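Local structure of Ycf48-like protein (Thermosynechococcus elongatus, 5OJ5) at residues A[143-148]-A[186-191]; A[195-200]-A[228-233]; A[220-225]-A[238-243]. The protein binds the C-terminal prepropeptide of the D1 protein and probably assists early photosystem II assembly and the replacement of photodamaged D1. All blocks are in the same frame, centred on the assembly; numbering follows the deposited sequence.

Contact 1 (A[143-148]-A[186-191]); sequences SPRLIK and RNLNRS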
# COMPACT_ATOMS: atom_id res chain seq x y z
N SER A 143 17.10 1.02 4.58
CA SER A 143 16.32 0.11 5.38
C SER A 143 15.23 -0.53 4.55
O SER A 143 14.78 0.02 3.55
CB SER A 143 15.66 0.87 6.53
OG SER A 143 15.13 2.08 6.02
N PRO A 144 14.74 -1.69 4.97
CA PRO A 144 13.65 -2.33 4.23
C PRO A 144 12.40 -1.47 4.15
O PRO A 144 11.96 -0.89 5.15
CB PRO A 144 13.35 -3.57 5.06
CG PRO A 144 14.58 -3.82 5.79
CD PRO A 144 15.16 -2.51 6.13
N ARG A 145 11.83 -1.41 2.96
CA ARG A 145 10.59 -0.70 2.71
C ARG A 145 9.44 -1.63 2.37
O ARG A 145 8.30 -1.36 2.72
CB ARG A 145 10.83 0.33 1.56
CG ARG A 145 9.58 1.05 1.11
CD ARG A 145 9.03 1.93 2.14
NE ARG A 145 8.02 2.79 1.56
CZ ARG A 145 8.28 3.93 0.90
NH1 ARG A 145 9.49 4.38 0.85
NH2 ARG A 145 7.32 4.66 0.37
N LEU A 146 9.71 -2.70 1.60
CA LEU A 146 8.66 -3.57 1.10
C LEU A 146 9.20 -4.98 1.08
O LEU A 146 10.35 -5.20 0.69
CB LEU A 146 8.25 -3.12 -0.33
CG LEU A 146 7.18 -3.96 -1.01
CD1 LEU A 146 6.44 -3.08 -1.98
CD2 LEU A 146 7.74 -5.13 -1.80
N ILE A 147 8.36 -5.94 1.46
CA ILE A 147 8.66 -7.36 1.24
C ILE A 147 7.46 -7.98 0.57
O ILE A 147 6.31 -7.62 0.86
CB ILE A 147 9.03 -8.06 2.56
CG1 ILE A 147 9.58 -9.47 2.32
CG2 ILE A 147 7.91 -8.06 3.57
CD1 ILE A 147 10.71 -9.87 2.98
N LYS A 148 7.73 -8.89 -0.36
CA LYS A 148 6.69 -9.63 -1.06
C LYS A 148 6.99 -11.11 -0.93
O LYS A 148 8.03 -11.58 -1.41
CB LYS A 148 6.60 -9.19 -2.52
CG LYS A 148 5.59 -10.02 -3.29
CD LYS A 148 4.15 -9.70 -2.86
CE LYS A 148 3.11 -10.39 -3.64
NZ LYS A 148 1.74 -10.03 -3.09
N ARG A 186 9.22 8.36 -2.47
CA ARG A 186 8.01 8.91 -1.88
C ARG A 186 6.89 7.86 -1.79
O ARG A 186 6.05 7.90 -0.89
CB ARG A 186 7.54 10.10 -2.74
CG ARG A 186 6.41 10.88 -2.16
CD ARG A 186 6.08 12.03 -3.07
NE ARG A 186 5.25 13.02 -2.42
CZ ARG A 186 5.66 14.16 -1.85
NH1 ARG A 186 6.94 14.55 -1.79
NH2 ARG A 186 4.73 14.94 -1.31
N ASN A 187 6.85 6.93 -2.73
CA ASN A 187 5.83 5.89 -2.79
C ASN A 187 6.38 4.81 -3.70
O ASN A 187 7.23 5.08 -4.56
CB ASN A 187 4.47 6.42 -3.27
CG ASN A 187 3.54 6.78 -2.12
OD1 ASN A 187 3.38 5.99 -1.19
ND2 ASN A 187 2.89 7.93 -2.20
N LEU A 188 5.86 3.59 -3.52
CA LEU A 188 6.30 2.41 -4.24
C LEU A 188 5.11 1.49 -4.39
O LEU A 188 4.43 1.21 -3.41
CB LEU A 188 7.40 1.71 -3.41
CG LEU A 188 7.92 0.38 -3.92
CD1 LEU A 188 8.62 0.51 -5.25
CD2 LEU A 188 8.84 -0.26 -2.88
N ASN A 189 4.88 0.98 -5.60
CA ASN A 189 3.80 0.00 -5.82
C ASN A 189 4.29 -1.07 -6.77
O ASN A 189 5.20 -0.86 -7.58
CB ASN A 189 2.52 0.68 -6.34
CG ASN A 189 1.66 1.16 -5.21
OD1 ASN A 189 1.31 0.37 -4.33
ND2 ASN A 189 1.34 2.44 -5.18
N ARG A 190 3.65 -2.23 -6.68
CA ARG A 190 4.02 -3.44 -7.40
C ARG A 190 2.89 -3.89 -8.33
O ARG A 190 1.70 -3.75 -7.98
CB ARG A 190 4.31 -4.56 -6.37
CG ARG A 190 4.92 -5.79 -6.99
CD ARG A 190 5.13 -6.85 -5.92
NE ARG A 190 6.00 -7.94 -6.34
CZ ARG A 190 5.58 -9.06 -6.95
NH1 ARG A 190 4.29 -9.23 -7.23
NH2 ARG A 190 6.48 -9.97 -7.29
N SER A 191 3.24 -4.43 -9.49
CA SER A 191 2.24 -4.98 -10.41
C SER A 191 2.11 -6.50 -10.19
O SER A 191 2.97 -7.15 -9.59
CB SER A 191 2.63 -4.70 -11.84
OG SER A 191 3.52 -5.70 -12.30
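The guanidinium of R190 carries the aliphatic part of K148 over one face: CG of K148 lies 3.7 Å from NE of R190, displaced toward the rim. The R190 nitrogens bond elsewhere, NE to Y196 OH and NH2 in a salt bridge to E156. K148 NZ lies 4.9 Å from R190 NH1, like charges, and the E156 carboxylate probably offsets part of that charge. The guanidinium of R145 turns its edge to the carbonyl of R186, just ahead of strand 187-190, NH2 standing 3.7 Å from R186 O, too long for a bond; its NH1 is bonded to M185 O. Both meetings lie between the innermost strands of two successive blades of the seven-bladed propeller, 144-148 and 187-190, nearly parallel (10°) with axes 8.8 Å apart. Long K148 and R190 chains can bridge a gap too wide for backbone pairing, while leucines fill its apolar middle. R145 and L146 form a classic beta bulge opposite I158, letting both turn CB toward the neighbouring blade. CD1 of L146 touches CD2 of L188 at 3.8 Å. Both leucines set CG anti to N (chi1 178° and 175°) and cross at about a right angle, with Y196 against both.

Contact 2 (A[195-200]-A[228-233]); sequences EYVAVS and HNMGFT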
# COMPACT_ATOMS: atom_id res chain seq x y z
N GLU A 195 6.52 -6.04 -11.63
CA GLU A 195 7.10 -4.74 -11.92
C GLU A 195 6.85 -3.79 -10.76
O GLU A 195 5.90 -3.97 -9.99
CB GLU A 195 6.41 -4.15 -13.15
CG GLU A 195 6.43 -5.09 -14.27
CD GLU A 195 5.26 -4.91 -15.25
OE1 GLU A 195 4.00 -4.85 -14.88
OE2 GLU A 195 5.64 -4.88 -16.46
N TYR A 196 7.70 -2.78 -10.64
CA TYR A 196 7.51 -1.76 -9.61
C TYR A 196 7.56 -0.38 -10.24
O TYR A 196 8.23 -0.15 -11.24
CB TYR A 196 8.60 -1.87 -8.53
CG TYR A 196 8.52 -3.13 -7.69
CD1 TYR A 196 7.82 -3.13 -6.49
CD2 TYR A 196 9.12 -4.32 -8.10
CE1 TYR A 196 7.76 -4.24 -5.67
CE2 TYR A 196 9.05 -5.47 -7.28
CZ TYR A 196 8.39 -5.41 -6.06
OH TYR A 196 8.37 -6.53 -5.26
N VAL A 197 6.86 0.54 -9.56
CA VAL A 197 6.90 1.96 -9.90
C VAL A 197 7.14 2.73 -8.61
O VAL A 197 6.50 2.47 -7.59
CB VAL A 197 5.64 2.41 -10.66
CG1 VAL A 197 4.34 2.29 -9.85
CG2 VAL A 197 5.80 3.87 -11.13
N ALA A 198 8.09 3.67 -8.66
CA ALA A 198 8.50 4.45 -7.50
C ALA A 198 8.48 5.93 -7.84
O ALA A 198 9.04 6.35 -8.86
CB ALA A 198 9.91 4.07 -7.10
N VAL A 199 7.88 6.72 -6.99
CA VAL A 199 7.87 8.18 -7.13
C VAL A 199 9.09 8.75 -6.44
O VAL A 199 9.43 8.35 -5.32
CB VAL A 199 6.57 8.75 -6.55
CG1 VAL A 199 6.60 10.29 -6.64
CG2 VAL A 199 5.36 8.19 -7.32
N SER A 200 9.78 9.69 -7.09
CA SER A 200 10.98 10.30 -6.51
C SER A 200 10.62 11.11 -5.26
O SER A 200 9.45 11.46 -5.04
CB SER A 200 11.67 11.17 -7.56
OG SER A 200 10.94 12.37 -7.84
N HIS A 228 2.64 12.53 -6.45
CA HIS A 228 2.50 12.04 -5.10
C HIS A 228 2.54 10.52 -4.99
O HIS A 228 3.25 9.96 -4.16
CB HIS A 228 1.22 12.49 -4.42
CG HIS A 228 1.19 12.01 -3.02
ND1 HIS A 228 2.17 12.37 -2.13
CD2 HIS A 228 0.45 11.05 -2.42
CE1 HIS A 228 1.98 11.73 -0.99
NE2 HIS A 228 0.94 10.93 -1.14
N ASN A 229 1.78 9.82 -5.84
CA ASN A 229 1.68 8.36 -5.79
C ASN A 229 1.42 7.85 -7.19
O ASN A 229 0.87 8.57 -8.02
CB ASN A 229 0.60 7.90 -4.79
CG ASN A 229 0.77 6.47 -4.31
OD1 ASN A 229 1.68 5.74 -4.74
ND2 ASN A 229 -0.11 6.05 -3.41
N MET A 230 1.83 6.60 -7.42
CA MET A 230 1.60 5.95 -8.71
C MET A 230 1.43 4.47 -8.46
O MET A 230 2.02 3.92 -7.51
CB MET A 230 2.76 6.11 -9.68
CG MET A 230 2.94 7.55 -10.11
SD MET A 230 4.31 7.78 -11.28
CE MET A 230 3.60 7.01 -12.71
N GLY A 231 0.69 3.80 -9.35
CA GLY A 231 0.50 2.36 -9.29
C GLY A 231 -0.00 1.82 -10.58
O GLY A 231 0.01 2.51 -11.60
N PHE A 232 -0.44 0.57 -10.53
CA PHE A 232 -0.86 -0.16 -11.72
C PHE A 232 -2.35 -0.37 -11.72
O PHE A 232 -2.96 -0.56 -10.67
CB PHE A 232 -0.14 -1.52 -11.77
CG PHE A 232 1.35 -1.38 -11.85
CD1 PHE A 232 1.96 -1.29 -13.08
CD2 PHE A 232 2.14 -1.33 -10.69
CE1 PHE A 232 3.35 -1.15 -13.17
CE2 PHE A 232 3.52 -1.18 -10.79
CZ PHE A 232 4.11 -1.10 -12.01
N THR A 233 -2.95 -0.32 -12.92
CA THR A 233 -4.35 -0.69 -13.06
C THR A 233 -4.46 -2.19 -13.31
O THR A 233 -3.45 -2.83 -13.55
CB THR A 233 -4.96 0.03 -14.26
OG1 THR A 233 -4.46 -0.58 -15.46
CG2 THR A 233 -4.66 1.53 -14.24
O HOH W 1 4.70 4.65 -6.57
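A single water bridges two carbonyl oxygens of different blades, donating to V197 O at 3.0 Å and to M230 O at 2.9 Å. Strands 196-199 and 228-232 are antiparallel (172°) but belong to successive propeller blades, and they meet chiefly through side chains. V197 fits here because its two branches serve two partners. CG1 reaches CE2 of F232 at 3.7 Å and also packs against CA of G231, while CG2 lies 4.0 Å from CB of M230. V199 continues the row, its CG2 pressing on CG of M230 at 3.7 Å, with the flexible thioether chain crossing both valines at about a right angle. The methionine folds back at its last torsion (chi3 71°), which brings CE within 4.1 Å of V197 CG2. The F232 ring turns its edge to the backbone, CZ lying 3.9 Å from Y196 C near the ring plane. E195 passes beside the same ring, its CB 4.0 Å from F232 CZ. In this largely apolar interface the two carbonyls that the water joins also have other partners: V197 O accepts from N189 N within its own sheet, and M230 O accepts from N189 ND2, so water and amide together probably satisfy the buried polar backbone between blades.

Contact 3 (A[220-225]-A[238-243]); sequences NRTTSR and LWMIVN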
# COMPACT_ATOMS: atom_id res chain seq x y z
N ASN A 220 10.39 11.31 -16.81
CA ASN A 220 9.94 12.61 -16.30
C ASN A 220 8.43 12.60 -16.06
O ASN A 220 7.66 11.87 -16.70
CB ASN A 220 10.29 13.79 -17.22
CG ASN A 220 10.43 15.14 -16.46
OD1 ASN A 220 10.21 15.25 -15.23
ND2 ASN A 220 10.84 16.18 -17.21
N ARG A 221 8.00 13.41 -15.12
CA ARG A 221 6.58 13.63 -14.86
C ARG A 221 5.96 14.36 -16.04
O ARG A 221 6.64 14.96 -16.88
CB ARG A 221 6.35 14.34 -13.52
CG ARG A 221 6.64 15.83 -13.53
CD ARG A 221 6.36 16.36 -12.16
NE ARG A 221 6.42 17.82 -12.08
CZ ARG A 221 7.53 18.53 -11.93
NH1 ARG A 221 8.71 17.93 -11.87
NH2 ARG A 221 7.44 19.86 -11.87
N THR A 222 4.63 14.32 -16.11
CA THR A 222 3.91 14.83 -17.25
C THR A 222 2.94 15.93 -16.85
O THR A 222 2.11 16.36 -17.68
CB THR A 222 3.25 13.70 -18.04
OG1 THR A 222 2.49 12.91 -17.14
CG2 THR A 222 4.31 12.81 -18.71
N THR A 223 3.06 16.43 -15.62
CA THR A 223 2.32 17.57 -15.14
C THR A 223 3.27 18.51 -14.44
O THR A 223 4.27 18.06 -13.87
CB THR A 223 1.28 17.14 -14.07
OG1 THR A 223 1.88 16.40 -13.01
CG2 THR A 223 0.21 16.24 -14.68
N SER A 224 2.94 19.81 -14.43
CA SER A 224 3.71 20.72 -13.59
C SER A 224 3.59 20.34 -12.12
O SER A 224 4.60 20.36 -11.40
CB SER A 224 3.25 22.15 -13.79
OG SER A 224 3.38 22.53 -15.16
N ARG A 225 2.38 20.01 -11.68
CA ARG A 225 2.17 19.56 -10.30
C ARG A 225 3.06 18.35 -10.01
O ARG A 225 3.21 17.46 -10.85
CB ARG A 225 0.69 19.16 -10.15
CG ARG A 225 -0.32 20.30 -10.21
CD ARG A 225 -1.72 19.79 -10.52
NE ARG A 225 -2.63 20.91 -10.74
CZ ARG A 225 -3.30 21.52 -9.78
NH1 ARG A 225 -3.21 21.10 -8.52
NH2 ARG A 225 -4.10 22.53 -10.07
N LEU A 238 -0.67 2.40 -15.99
CA LEU A 238 -0.30 3.10 -14.78
C LEU A 238 -1.34 4.16 -14.45
O LEU A 238 -1.98 4.73 -15.34
CB LEU A 238 1.05 3.78 -14.92
CG LEU A 238 2.33 2.92 -15.10
CD1 LEU A 238 3.54 3.79 -15.56
CD2 LEU A 238 2.64 2.23 -13.85
N TRP A 239 -1.44 4.46 -13.16
CA TRP A 239 -2.17 5.62 -12.68
C TRP A 239 -1.21 6.50 -11.89
O TRP A 239 -0.22 6.02 -11.34
CB TRP A 239 -3.40 5.23 -11.83
CG TRP A 239 -3.13 4.37 -10.63
CD1 TRP A 239 -3.28 3.00 -10.55
CD2 TRP A 239 -2.67 4.79 -9.35
NE1 TRP A 239 -2.96 2.56 -9.30
CE2 TRP A 239 -2.57 3.63 -8.54
CE3 TRP A 239 -2.34 6.03 -8.78
CZ2 TRP A 239 -2.15 3.68 -7.21
CZ3 TRP A 239 -1.89 6.07 -7.45
CH2 TRP A 239 -1.80 4.90 -6.69
N MET A 240 -1.56 7.78 -11.81
CA MET A 240 -0.85 8.73 -10.96
C MET A 240 -1.81 9.61 -10.20
O MET A 240 -2.86 10.00 -10.72
CB MET A 240 0.15 9.62 -11.77
CG MET A 240 -0.49 10.48 -12.83
SD MET A 240 0.67 11.62 -13.62
CE MET A 240 1.90 10.60 -14.24
N ILE A 241 -1.40 9.96 -8.99
CA ILE A 241 -1.98 11.03 -8.18
C ILE A 241 -0.94 12.14 -8.12
O ILE A 241 0.22 11.88 -7.77
CB ILE A 241 -2.31 10.56 -6.76
CG1 ILE A 241 -3.41 9.51 -6.79
CG2 ILE A 241 -2.68 11.78 -5.89
CD1 ILE A 241 -3.60 8.80 -5.45
N VAL A 242 -1.35 13.37 -8.45
CA VAL A 242 -0.46 14.52 -8.39
C VAL A 242 -1.00 15.53 -7.39
O VAL A 242 -2.16 15.49 -6.98
CB VAL A 242 -0.21 15.19 -9.76
CG1 VAL A 242 0.30 14.17 -10.77
CG2 VAL A 242 -1.45 15.88 -10.22
N ASN A 243 -0.12 16.46 -7.01
CA ASN A 243 -0.46 17.50 -6.04
C ASN A 243 -1.76 18.19 -6.40
O ASN A 243 -2.07 18.41 -7.58
CB ASN A 243 0.66 18.56 -5.96
CG ASN A 243 0.49 19.47 -4.75
OD1 ASN A 243 0.51 19.00 -3.62
ND2 ASN A 243 0.31 20.76 -4.98
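With chi1 at 54°, T223 places OG1 between its backbone N and carbonyl carbon, where the hydroxyl points at V242 and still reaches back to its own loop. V242 turns CG1 to meet it, and the two side chains come tip to tip with OG1 3.5 Å from CG1. A small branched threonine suits the spot because its one hydroxyl also bonds R225 O at 2.7 Å, tying the turn to itself. R225 extends from CG to NE and crosses V242 at about a right angle, its CB 3.9 Å from CG2. The guanidinium then bonds N243 O through NH1 at 3.1 Å. This bond is fairly straight (159° at the hydrogen) and the oxygen lies close to the guanidinium plane, although the nitrogen sits above the carbonyl plane, 36° out of it; NH2 makes a weak hydrogen bond to N268 OD1. At the other end T222 OG1 approaches CE of M240 at 3.8 Å, near W258, which also touches the methionine. R221 points its guanidinium into the loop and holds S224 O side-on, with NE and NH2 both bonding that one oxygen, from the same face of its plane; NH1 goes to S204 O. The loop joins strand 217-220, the outermost of its blade, to 227-232, the innermost of the next, and so lies over the second strand of that blade. It belongs to the Arg-rich patch. R221 braces the loop internally while R225 fastens it to N243, so their charges are probably held in defined positions.

The three contacts follow the propeller from blade to blade. Contact 1 joins the innermost strands of two neighbouring blades; contact 2, its centre about 10 Å away, joins the second of those blades to the next, and contact 3 folds the loop leading into that last blade over its second strand, another 10 Å between centres. Contacts 1 and 2 are linked by two asparagines, N189 and N187, the latter with ND2 2.8 Å from H228 O. Contacts 2 and 3 share a sheet through H228 N to I241 O and N229 O to I241 N, also 2.8 Å each. Contact 3, which includes residues 220-225 of the Arg-rich patch, has its centre about 19 Å from that of contact 1.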